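Local atomic coordinates of enoyl-CoA hydratase subunit II (Geobacillus kaustophilus, PDB entry 2EJ5), a protein that probably hydrates the double bond of enoyl-CoA thioesters, perhaps in phenylacetic acid catabolism, as a trimeric member of the enoyl-CoA hydratase/isomerase family. Residues V13-L18 with E187-F192; E34-L39 with M87-H92; G141-L146 with E157-G162; I207-R212 with A227-I232. One frame throughout, in Å; residues are numbered along the deposited sequence.

Contact 1 (V13-L18 with E187-F192); sequences VAWLTL and EEVKQF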
# COMPACT_ATOMS: atom_id res chain seq x y z
N VAL A 13 -9.24 1.70 -30.39
CA VAL A 13 -9.83 1.55 -29.08
C VAL A 13 -11.17 0.85 -29.10
O VAL A 13 -12.07 1.19 -29.90
CB VAL A 13 -9.71 2.83 -28.12
CG1 VAL A 13 -9.07 4.06 -28.76
CG2 VAL A 13 -10.95 3.11 -27.24
N ALA A 14 -11.27 -0.18 -28.26
CA ALA A 14 -12.55 -0.84 -28.03
C ALA A 14 -13.33 -0.09 -26.96
O ALA A 14 -12.88 0.04 -25.81
CB ALA A 14 -12.35 -2.34 -27.66
N TRP A 15 -14.48 0.42 -27.35
CA TRP A 15 -15.39 1.13 -26.49
C TRP A 15 -16.41 0.09 -26.00
O TRP A 15 -17.21 -0.45 -26.79
CB TRP A 15 -16.03 2.28 -27.24
CG TRP A 15 -15.03 3.35 -27.63
CD1 TRP A 15 -14.19 3.36 -28.74
CD2 TRP A 15 -14.72 4.53 -26.89
NE1 TRP A 15 -13.40 4.48 -28.73
CE2 TRP A 15 -13.70 5.22 -27.61
CE3 TRP A 15 -15.20 5.08 -25.69
CZ2 TRP A 15 -13.17 6.43 -27.16
CZ3 TRP A 15 -14.68 6.27 -25.24
CH2 TRP A 15 -13.66 6.95 -25.98
N LEU A 16 -16.33 -0.24 -24.72
CA LEU A 16 -17.25 -1.19 -24.10
C LEU A 16 -18.22 -0.38 -23.27
O LEU A 16 -17.89 0.16 -22.19
CB LEU A 16 -16.45 -2.27 -23.32
CG LEU A 16 -17.17 -3.60 -22.97
CD1 LEU A 16 -16.22 -4.66 -22.40
CD2 LEU A 16 -18.38 -3.38 -22.06
N THR A 17 -19.42 -0.19 -23.79
CA THR A 17 -20.38 0.64 -23.10
C THR A 17 -21.42 -0.26 -22.41
O THR A 17 -22.11 -1.06 -23.07
CB THR A 17 -21.04 1.64 -24.06
OG1 THR A 17 -20.03 2.52 -24.58
CG2 THR A 17 -22.09 2.44 -23.38
N LEU A 18 -21.51 -0.15 -21.09
CA LEU A 18 -22.55 -0.85 -20.32
C LEU A 18 -23.89 -0.20 -20.63
O LEU A 18 -24.03 1.01 -20.50
CB LEU A 18 -22.27 -0.72 -18.82
CG LEU A 18 -20.85 -1.09 -18.35
CD1 LEU A 18 -20.77 -0.98 -16.82
CD2 LEU A 18 -20.42 -2.49 -18.86
N GLU A 187 -14.42 14.52 -25.27
CA GLU A 187 -13.14 14.72 -25.97
C GLU A 187 -11.96 14.28 -25.13
O GLU A 187 -11.02 13.68 -25.65
CB GLU A 187 -12.95 16.19 -26.41
CG GLU A 187 -11.61 16.43 -27.11
CD GLU A 187 -11.52 15.84 -28.51
OE1 GLU A 187 -12.54 15.37 -29.07
OE2 GLU A 187 -10.41 15.85 -29.07
N GLU A 188 -11.97 14.58 -23.84
CA GLU A 188 -10.82 14.19 -22.99
C GLU A 188 -10.69 12.70 -22.81
O GLU A 188 -9.57 12.17 -22.77
CB GLU A 188 -10.88 14.86 -21.64
CG GLU A 188 -10.79 16.33 -21.72
CD GLU A 188 -9.42 16.84 -21.41
OE1 GLU A 188 -8.41 16.24 -21.90
OE2 GLU A 188 -9.37 17.85 -20.68
N VAL A 189 -11.84 12.02 -22.66
CA VAL A 189 -11.86 10.56 -22.64
C VAL A 189 -11.30 9.99 -23.94
O VAL A 189 -10.39 9.16 -23.92
CB VAL A 189 -13.30 10.00 -22.36
CG1 VAL A 189 -13.33 8.51 -22.54
CG2 VAL A 189 -13.74 10.39 -20.95
N LYS A 190 -11.83 10.42 -25.09
CA LYS A 190 -11.28 9.92 -26.34
C LYS A 190 -9.78 10.20 -26.50
O LYS A 190 -9.07 9.33 -26.94
CB LYS A 190 -12.11 10.30 -27.61
CG LYS A 190 -12.00 11.67 -28.15
CD LYS A 190 -12.62 11.79 -29.61
CE LYS A 190 -11.63 11.43 -30.72
NZ LYS A 190 -12.17 11.85 -32.07
N GLN A 191 -9.31 11.38 -26.13
CA GLN A 191 -7.88 11.67 -26.31
C GLN A 191 -6.99 10.78 -25.40
O GLN A 191 -5.91 10.36 -25.80
CB GLN A 191 -7.59 13.15 -26.02
CG GLN A 191 -8.25 14.15 -27.01
CD GLN A 191 -7.65 15.55 -26.90
OE1 GLN A 191 -8.16 16.51 -27.51
NE2 GLN A 191 -6.58 15.67 -26.12
N PHE A 192 -7.46 10.52 -24.18
CA PHE A 192 -6.70 9.67 -23.22
C PHE A 192 -6.62 8.25 -23.77
O PHE A 192 -5.55 7.66 -23.82
CB PHE A 192 -7.38 9.72 -21.82
CG PHE A 192 -6.56 9.07 -20.72
CD1 PHE A 192 -5.55 9.77 -20.08
CD2 PHE A 192 -6.82 7.75 -20.33
CE1 PHE A 192 -4.80 9.17 -19.06
CE2 PHE A 192 -6.06 7.13 -19.32
CZ PHE A 192 -5.06 7.84 -18.68
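In the crotonase-type core of this enoyl-CoA hydratase family member, Trp15 on strand 13-18 reaches out to Val189 and Lys190 on helix 185-197, joining the second strand of the six-stranded sheet to a helix much later in the chain. The indole presents the rim of its six-membered ring to the helix. CZ3 of Trp15 lies 3.8 Å from CG1 of Val189, and CH2 of Trp15 sits 3.8 Å from CA of Lys190, which lies in the ring plane at the edge. Next to it, CZ2 of Trp15 is 4.0 Å from CB of Lys190. With CG opposite the carbonyl carbon of its own residue (chi1 -66°), Trp15 extends the far end of the indole to the helix. Val189 turns its CG1 branch to the ring, whereas the lysine chain departs from it beyond CB. A serine in place of Trp15 would probably leave CG1 of Val189 without its aromatic partner and open a gap between strand and helix. The Trp15 side chain also touches Lys10 on strand 5-10 and Val52 on strand 50-55, the two neighbours of its own strand, while farther along the helix Phe192 meets Phe118 edge-to-face and packs on Leu161 of the second subunit.

Contact 2 (E34-L39 with M87-H92); sequences EVTKAL and MKALHH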
# COMPACT_ATOMS: atom_id res chain seq x y z
N GLU A 34 -21.81 -10.96 -21.30
CA GLU A 34 -21.41 -10.21 -22.50
C GLU A 34 -20.11 -9.45 -22.24
O GLU A 34 -19.23 -9.42 -23.08
CB GLU A 34 -22.52 -9.25 -22.95
CG GLU A 34 -23.80 -10.02 -23.41
CD GLU A 34 -24.91 -9.12 -23.91
OE1 GLU A 34 -24.99 -7.96 -23.47
OE2 GLU A 34 -25.72 -9.61 -24.76
N VAL A 35 -19.98 -8.87 -21.05
CA VAL A 35 -18.76 -8.14 -20.71
C VAL A 35 -17.56 -9.08 -20.76
O VAL A 35 -16.52 -8.72 -21.31
CB VAL A 35 -18.89 -7.43 -19.36
CG1 VAL A 35 -17.50 -6.94 -18.86
CG2 VAL A 35 -19.87 -6.23 -19.47
N THR A 36 -17.73 -10.31 -20.23
CA THR A 36 -16.69 -11.34 -20.24
C THR A 36 -16.23 -11.63 -21.65
O THR A 36 -15.03 -11.56 -21.95
CB THR A 36 -17.17 -12.68 -19.55
OG1 THR A 36 -17.53 -12.43 -18.19
CG2 THR A 36 -16.08 -13.75 -19.54
N LYS A 37 -17.18 -11.98 -22.51
CA LYS A 37 -16.92 -12.23 -23.94
C LYS A 37 -16.22 -11.06 -24.66
O LYS A 37 -15.26 -11.27 -25.40
CB LYS A 37 -18.25 -12.56 -24.63
CG LYS A 37 -18.10 -13.03 -26.09
CD LYS A 37 -19.41 -13.64 -26.59
CE LYS A 37 -19.33 -14.07 -28.06
NZ LYS A 37 -19.14 -12.89 -28.97
N ALA A 38 -16.70 -9.85 -24.41
CA ALA A 38 -16.18 -8.63 -25.04
C ALA A 38 -14.72 -8.40 -24.59
O ALA A 38 -13.87 -8.07 -25.40
CB ALA A 38 -17.04 -7.46 -24.66
N LEU A 39 -14.44 -8.60 -23.29
CA LEU A 39 -13.07 -8.42 -22.79
C LEU A 39 -12.14 -9.40 -23.41
O LEU A 39 -11.02 -9.08 -23.73
CB LEU A 39 -12.97 -8.53 -21.26
CG LEU A 39 -13.62 -7.41 -20.45
CD1 LEU A 39 -13.56 -7.77 -18.97
CD2 LEU A 39 -13.06 -5.98 -20.76
N MET A 87 -14.63 -10.85 -13.80
CA MET A 87 -13.49 -10.27 -13.10
C MET A 87 -12.20 -10.98 -13.43
O MET A 87 -11.15 -10.34 -13.50
CB MET A 87 -13.75 -10.16 -11.57
CG MET A 87 -15.06 -9.33 -11.21
SD MET A 87 -15.26 -7.68 -11.94
CE MET A 87 -13.82 -6.86 -11.24
N LYS A 88 -12.24 -12.29 -13.70
CA LYS A 88 -11.03 -13.00 -14.13
C LYS A 88 -10.62 -12.59 -15.53
O LYS A 88 -9.42 -12.43 -15.80
CB LYS A 88 -11.19 -14.53 -14.10
CG LYS A 88 -11.45 -15.07 -12.71
CD LYS A 88 -11.48 -16.57 -12.73
CE LYS A 88 -11.34 -17.06 -11.33
NZ LYS A 88 -11.82 -18.49 -11.22
N ALA A 89 -11.60 -12.42 -16.43
CA ALA A 89 -11.28 -11.91 -17.78
C ALA A 89 -10.62 -10.53 -17.67
O ALA A 89 -9.62 -10.27 -18.32
CB ALA A 89 -12.55 -11.83 -18.67
N LEU A 90 -11.20 -9.64 -16.88
CA LEU A 90 -10.60 -8.29 -16.73
C LEU A 90 -9.21 -8.41 -16.15
O LEU A 90 -8.28 -7.78 -16.62
CB LEU A 90 -11.50 -7.39 -15.89
CG LEU A 90 -11.14 -5.92 -15.64
CD1 LEU A 90 -10.83 -5.17 -16.97
CD2 LEU A 90 -12.28 -5.23 -14.84
N HIS A 91 -9.07 -9.24 -15.13
CA HIS A 91 -7.83 -9.32 -14.37
C HIS A 91 -6.70 -9.89 -15.23
O HIS A 91 -5.55 -9.50 -15.09
CB HIS A 91 -8.08 -10.15 -13.08
CG HIS A 91 -6.90 -10.27 -12.18
ND1 HIS A 91 -5.93 -11.22 -12.36
CD2 HIS A 91 -6.52 -9.54 -11.10
CE1 HIS A 91 -5.00 -11.09 -11.43
NE2 HIS A 91 -5.33 -10.08 -10.65
N HIS A 92 -7.03 -10.78 -16.17
CA HIS A 92 -6.01 -11.34 -17.05
C HIS A 92 -5.83 -10.57 -18.36
O HIS A 92 -4.91 -10.84 -19.06
CB HIS A 92 -6.27 -12.83 -17.33
CG HIS A 92 -6.25 -13.70 -16.11
ND1 HIS A 92 -7.20 -13.61 -15.11
CD2 HIS A 92 -5.41 -14.70 -15.73
CE1 HIS A 92 -6.93 -14.50 -14.16
NE2 HIS A 92 -5.86 -15.18 -14.52
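Leu39 of helix 29-44 carries most of the contact with helix 75-92, through its CD1 methyl. This single branch lies 3.7 Å from CB of Leu90 and equally close, 3.7 Å, to the backbone N of Leu90, so it rests mainly against the base of that side chain. The same CD1 of Leu39 is 4.2 Å from CB of Ala89. One turn earlier, CG2 of Thr36 approaches CB of Ala89 at 4.1 Å, and the small alanine thus meets both residues of the opposing helix. Thr36 sends its methyl across because CG2 stands opposite the backbone N, leaving OG1 (chi1 -59°) to turn back and hydrogen-bond to O of Asn32 in its own helix. The segment axes run nearly parallel, 24° apart, and come within 8.9 Å. Farther out, Leu39 also packs on Leu16 of strand 13-18, and Leu90 on Leu112 and Ala115 of helix 108-115, which places the pair between the sheet and a third helix of the crotonase fold. At the end of helix 75-92, ND1 of His92 donates to O of Lys88 at 2.6 Å, and the ring of His91 stacks on Phe219 of the third subunit. Across the helix pair the side chains meet through carbon atoms, and the threonine hydroxyl is satisfied within its own helix, consistent with a contact made by apolar fit.

Contact 3 (G141-L146 with E157-G162); sequences GHLYYL and ELAVLG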
# COMPACT_ATOMS: atom_id res chain seq x y z
N GLY A 141 -14.40 -8.67 -6.15
CA GLY A 141 -12.98 -8.33 -6.08
C GLY A 141 -12.66 -7.07 -5.30
O GLY A 141 -11.48 -6.76 -5.12
N HIS A 142 -13.69 -6.39 -4.78
CA HIS A 142 -13.60 -5.07 -4.21
C HIS A 142 -12.48 -4.96 -3.17
O HIS A 142 -11.64 -4.11 -3.27
CB HIS A 142 -14.92 -4.71 -3.52
CG HIS A 142 -15.18 -3.25 -3.40
ND1 HIS A 142 -14.69 -2.48 -2.36
CD2 HIS A 142 -15.95 -2.42 -4.14
CE1 HIS A 142 -15.11 -1.24 -2.49
NE2 HIS A 142 -15.89 -1.18 -3.55
N LEU A 143 -12.50 -5.86 -2.18
CA LEU A 143 -11.54 -5.82 -1.09
C LEU A 143 -10.17 -6.41 -1.43
O LEU A 143 -9.27 -6.39 -0.59
CB LEU A 143 -12.15 -6.46 0.17
CG LEU A 143 -13.41 -5.75 0.68
CD1 LEU A 143 -13.98 -6.59 1.84
CD2 LEU A 143 -13.16 -4.34 1.11
N TYR A 144 -10.01 -6.91 -2.64
CA TYR A 144 -8.69 -7.28 -3.12
C TYR A 144 -8.06 -6.02 -3.70
O TYR A 144 -6.89 -5.70 -3.44
CB TYR A 144 -8.77 -8.39 -4.19
CG TYR A 144 -7.39 -8.91 -4.57
CD1 TYR A 144 -6.76 -9.94 -3.83
CD2 TYR A 144 -6.69 -8.36 -5.67
CE1 TYR A 144 -5.48 -10.42 -4.19
CE2 TYR A 144 -5.42 -8.82 -6.02
CZ TYR A 144 -4.82 -9.84 -5.29
OH TYR A 144 -3.54 -10.27 -5.66
N TYR A 145 -8.84 -5.28 -4.51
CA TYR A 145 -8.30 -4.08 -5.14
C TYR A 145 -8.12 -2.89 -4.22
O TYR A 145 -7.14 -2.15 -4.33
CB TYR A 145 -9.21 -3.65 -6.30
CG TYR A 145 -9.17 -4.70 -7.40
CD1 TYR A 145 -8.01 -4.92 -8.11
CD2 TYR A 145 -10.27 -5.50 -7.69
CE1 TYR A 145 -7.95 -5.92 -9.11
CE2 TYR A 145 -10.22 -6.50 -8.67
CZ TYR A 145 -9.06 -6.69 -9.39
OH TYR A 145 -8.98 -7.67 -10.38
N LEU A 146 -9.11 -2.69 -3.37
CA LEU A 146 -9.24 -1.41 -2.66
C LEU A 146 -8.05 -1.17 -1.72
O LEU A 146 -7.50 -0.11 -1.75
CB LEU A 146 -10.58 -1.30 -1.92
CG LEU A 146 -10.91 0.06 -1.33
CD1 LEU A 146 -10.79 1.22 -2.43
CD2 LEU A 146 -12.30 -0.01 -0.62
N GLU A 157 -12.71 1.73 6.16
CA GLU A 157 -13.60 2.85 6.38
C GLU A 157 -14.66 2.95 5.27
O GLU A 157 -15.86 3.03 5.56
CB GLU A 157 -12.81 4.16 6.53
CG GLU A 157 -13.75 5.33 6.84
CD GLU A 157 -13.03 6.67 7.01
OE1 GLU A 157 -11.81 6.68 7.33
OE2 GLU A 157 -13.72 7.72 6.83
N LEU A 158 -14.21 2.81 4.04
CA LEU A 158 -15.10 2.76 2.89
C LEU A 158 -16.06 1.60 2.95
O LEU A 158 -17.25 1.82 2.84
CB LEU A 158 -14.28 2.71 1.61
CG LEU A 158 -13.61 4.06 1.27
CD1 LEU A 158 -12.83 3.84 0.00
CD2 LEU A 158 -14.63 5.16 1.06
N ALA A 159 -15.54 0.38 3.15
CA ALA A 159 -16.37 -0.81 3.25
C ALA A 159 -17.33 -0.79 4.42
O ALA A 159 -18.42 -1.35 4.32
CB ALA A 159 -15.51 -2.10 3.33
N VAL A 160 -16.92 -0.22 5.55
CA VAL A 160 -17.68 -0.38 6.79
C VAL A 160 -18.66 0.75 6.97
O VAL A 160 -19.85 0.51 7.26
CB VAL A 160 -16.77 -0.60 8.07
CG1 VAL A 160 -17.55 -0.43 9.40
CG2 VAL A 160 -16.09 -1.95 7.99
N LEU A 161 -18.19 1.97 6.78
CA LEU A 161 -19.07 3.12 6.97
C LEU A 161 -19.94 3.34 5.74
O LEU A 161 -21.04 3.89 5.85
CB LEU A 161 -18.25 4.34 7.33
CG LEU A 161 -17.54 4.18 8.69
CD1 LEU A 161 -16.65 5.38 8.98
CD2 LEU A 161 -18.54 3.92 9.87
N GLY A 162 -19.48 2.85 4.58
CA GLY A 162 -20.30 2.90 3.36
C GLY A 162 -20.63 4.29 2.84
O GLY A 162 -21.62 4.46 2.14
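O of Gly141 accepts two backbone bonds, from N of Tyr144 at 2.9 Å and N of Tyr145 at 3.1 Å, and so starts the helix whose Leu143 and Leu146 pack against Ala159 and Leu158. These are two consecutive helices of the crotonase fold, 142-150 and 152-161, packed side against side so that leucines of the first meet the second. Gly141 occupies the N-cap position with a positive phi of 95°, where a side chain would run into the preceding carbonyl oxygen. Its N is bonded to Glu226 OE2 of the third subunit, and O of Leu143 receives Ser214 OG of the same subunit, so this opening turn is bonded to the third subunit at two points. Within the chain, Pro138 touches both Leu143 and Ala159 and covers one margin of their meeting, while Leu175 lies against Leu146. At the other end of the pair, Gly162 leaves the helical conformation with positive phi, and its O accepts from NE2 of His133. The apolar contact has two points. At the first, CD2 of Leu143 meets CB of Ala159 at 3.9 Å, a methyl against a methyl. At the second, the side chains of Leu146 and Leu158 cross at about a right angle. CG of Leu146 stands opposite its backbone N (chi1 -171°), bringing CG, and with it the methyls, toward the second helix: CD2 of Leu146 is 3.9 Å from CD1 of Leu158 and 4.0 Å from its CB, and CD1 of Leu146 lies 4.1 Å from that same CD1 of Leu158.

Contact 4 (I207-R212 with A227-I232); sequences IKRLLR and AECQRI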
# COMPACT_ATOMS: atom_id res chain seq x y z
N ILE A 207 3.81 -5.15 -18.47
CA ILE A 207 3.83 -4.48 -17.17
C ILE A 207 2.61 -4.86 -16.32
O ILE A 207 2.75 -5.06 -15.08
CB ILE A 207 4.06 -2.94 -17.26
CG1 ILE A 207 2.76 -2.21 -17.52
CG2 ILE A 207 5.20 -2.57 -18.18
CD1 ILE A 207 2.17 -1.74 -16.20
N LYS A 208 1.44 -5.02 -16.93
CA LYS A 208 0.30 -5.54 -16.19
C LYS A 208 0.56 -6.96 -15.67
O LYS A 208 0.14 -7.33 -14.56
CB LYS A 208 -0.94 -5.51 -17.08
CG LYS A 208 -1.54 -4.14 -17.22
CD LYS A 208 -2.71 -4.12 -18.18
CE LYS A 208 -3.98 -4.82 -17.55
NZ LYS A 208 -5.30 -4.23 -18.00
N ARG A 209 1.25 -7.76 -16.48
CA ARG A 209 1.61 -9.12 -16.08
C ARG A 209 2.53 -9.05 -14.86
O ARG A 209 2.31 -9.76 -13.85
CB ARG A 209 2.30 -9.88 -17.23
CG ARG A 209 2.47 -11.38 -16.99
CD ARG A 209 3.15 -12.10 -18.20
NE ARG A 209 2.38 -11.96 -19.45
CZ ARG A 209 2.81 -12.39 -20.64
NH1 ARG A 209 3.99 -12.98 -20.74
NH2 ARG A 209 2.08 -12.22 -21.74
N LEU A 210 3.51 -8.16 -14.92
CA LEU A 210 4.45 -8.00 -13.84
C LEU A 210 3.82 -7.41 -12.58
O LEU A 210 4.26 -7.71 -11.49
CB LEU A 210 5.66 -7.16 -14.27
CG LEU A 210 6.68 -7.84 -15.20
CD1 LEU A 210 7.78 -6.83 -15.54
CD2 LEU A 210 7.28 -9.07 -14.52
N LEU A 211 2.83 -6.52 -12.73
CA LEU A 211 2.12 -6.00 -11.55
C LEU A 211 1.34 -7.11 -10.83
O LEU A 211 1.26 -7.10 -9.62
CB LEU A 211 1.18 -4.83 -11.91
CG LEU A 211 1.95 -3.51 -12.19
CD1 LEU A 211 1.03 -2.50 -12.79
CD2 LEU A 211 2.66 -2.91 -10.90
N ARG A 212 0.80 -8.05 -11.59
CA ARG A 212 0.20 -9.27 -11.06
C ARG A 212 1.25 -10.11 -10.35
O ARG A 212 1.03 -10.51 -9.19
CB ARG A 212 -0.48 -10.09 -12.17
CG ARG A 212 -1.89 -9.60 -12.51
CD ARG A 212 -2.44 -10.02 -13.90
NE ARG A 212 -2.03 -11.33 -14.40
CZ ARG A 212 -1.71 -11.60 -15.68
NH1 ARG A 212 -1.72 -10.65 -16.62
NH2 ARG A 212 -1.37 -12.84 -16.00
N ALA A 227 12.81 -10.64 -15.78
CA ALA A 227 13.82 -10.88 -16.82
C ALA A 227 13.19 -11.55 -18.03
O ALA A 227 13.46 -11.17 -19.17
CB ALA A 227 14.96 -11.75 -16.24
N GLU A 228 12.31 -12.52 -17.78
CA GLU A 228 11.55 -13.13 -18.88
C GLU A 228 10.67 -12.12 -19.65
O GLU A 228 10.63 -12.15 -20.89
CB GLU A 228 10.71 -14.31 -18.37
CG GLU A 228 9.99 -15.12 -19.49
CD GLU A 228 10.88 -15.45 -20.72
OE1 GLU A 228 12.09 -15.81 -20.56
OE2 GLU A 228 10.36 -15.35 -21.86
N CYS A 229 9.97 -11.24 -18.94
CA CYS A 229 9.14 -10.20 -19.61
C CYS A 229 9.94 -9.27 -20.49
O CYS A 229 9.46 -8.87 -21.56
CB CYS A 229 8.34 -9.40 -18.59
SG CYS A 229 7.05 -10.41 -17.90
N GLN A 230 11.15 -8.94 -20.05
CA GLN A 230 12.00 -7.99 -20.73
C GLN A 230 12.64 -8.63 -21.95
O GLN A 230 12.91 -7.93 -22.90
CB GLN A 230 13.09 -7.44 -19.82
CG GLN A 230 13.74 -6.14 -20.33
CD GLN A 230 12.79 -4.97 -20.22
OE1 GLN A 230 11.70 -4.93 -20.86
NE2 GLN A 230 13.17 -4.01 -19.39
N ARG A 231 12.95 -9.94 -21.89
CA ARG A 231 13.43 -10.68 -23.09
C ARG A 231 12.38 -10.56 -24.17
O ARG A 231 12.70 -10.17 -25.30
CB ARG A 231 13.77 -12.15 -22.78
CG ARG A 231 14.29 -12.97 -23.96
CD ARG A 231 14.24 -14.46 -23.70
NE ARG A 231 12.86 -14.96 -23.64
CZ ARG A 231 12.11 -15.29 -24.69
NH1 ARG A 231 12.59 -15.21 -25.93
NH2 ARG A 231 10.85 -15.71 -24.48
N ILE A 232 11.12 -10.79 -23.79
CA ILE A 232 9.97 -10.60 -24.71
C ILE A 232 9.82 -9.14 -25.22
O ILE A 232 9.73 -8.93 -26.44
CB ILE A 232 8.60 -11.10 -24.12
CG1 ILE A 232 8.68 -12.59 -23.71
CG2 ILE A 232 7.44 -10.84 -25.11
CD1 ILE A 232 7.72 -13.02 -22.57
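The apolar part of the contact is Leu210 against Cys229. SG of Cys229 lies 3.6 Å from CD2 of Leu210 and 3.7 Å from its CG, while CB of Cys229 is 4.0 Å from CD1 of Leu210; the sulfur and its methylene thus bear on the branched end of the leucine. The thiol reaches it with SG opposite the carbonyl carbon of Cys229 (chi1 -71°). A glycine at Leu210 would probably open a gap beside the Cys229 sulfur. Around this pair, Leu206, one turn earlier on helix 201-216, touches both Cys229 and Ile232.

The two helices, 201-216 and 219-235, form an antiparallel hairpin in the C-terminal helical part of the crotonase fold. Their segment axes are 176° apart in direction and 10.4 Å apart at closest approach, with Leu210 and Cys229 at the nearest backbone approach.

Of the charged side chains, Arg209 borders the apolar pair. Its chain passes Cys229, and its NH1 comes within 4.2 Å of CD1 of Ile232, the two side chains crossing at about a right angle; NE of Arg209 forms a salt bridge with Glu94, which also takes Arg212. Within helix 219-235, Arg231 forms a salt bridge with Glu228, approaching it side-on. NH2 of Arg231 bonds to the syn lone pair of OE2 of Glu228 at 2.7 Å, and NE of Arg231 reaches the same oxygen at 3.1 Å, both nearly in the guanidinium plane.

Toward the second subunit, Gln230 NE2 donates to Asp139 OD2 and Val137 O of that chain.

Contacts 1 and 2 share the hydrophobic layer between sheet and helix 29-44: CD1 of Leu16 is 3.7 Å from CB of Ala38, and CD2 of Leu18 is 3.8 Å from CG2 of Val35, although their centres lie 17 Å apart. Contact 2 also meets both remaining contacts, through His91 CD2 at 3.2 Å from Tyr145 OH of contact 3 and through His91 O at 3.4 Å from CD of Arg212 in contact 4. Contacts 3 and 4 do not touch, their nearest atoms being about 6 Å apart. Contacts 2 and 3 both face the third subunit, whereas contacts 1 and 4 reach the second, and contacts 1 and 3 lie on opposite sides of the chain's centre.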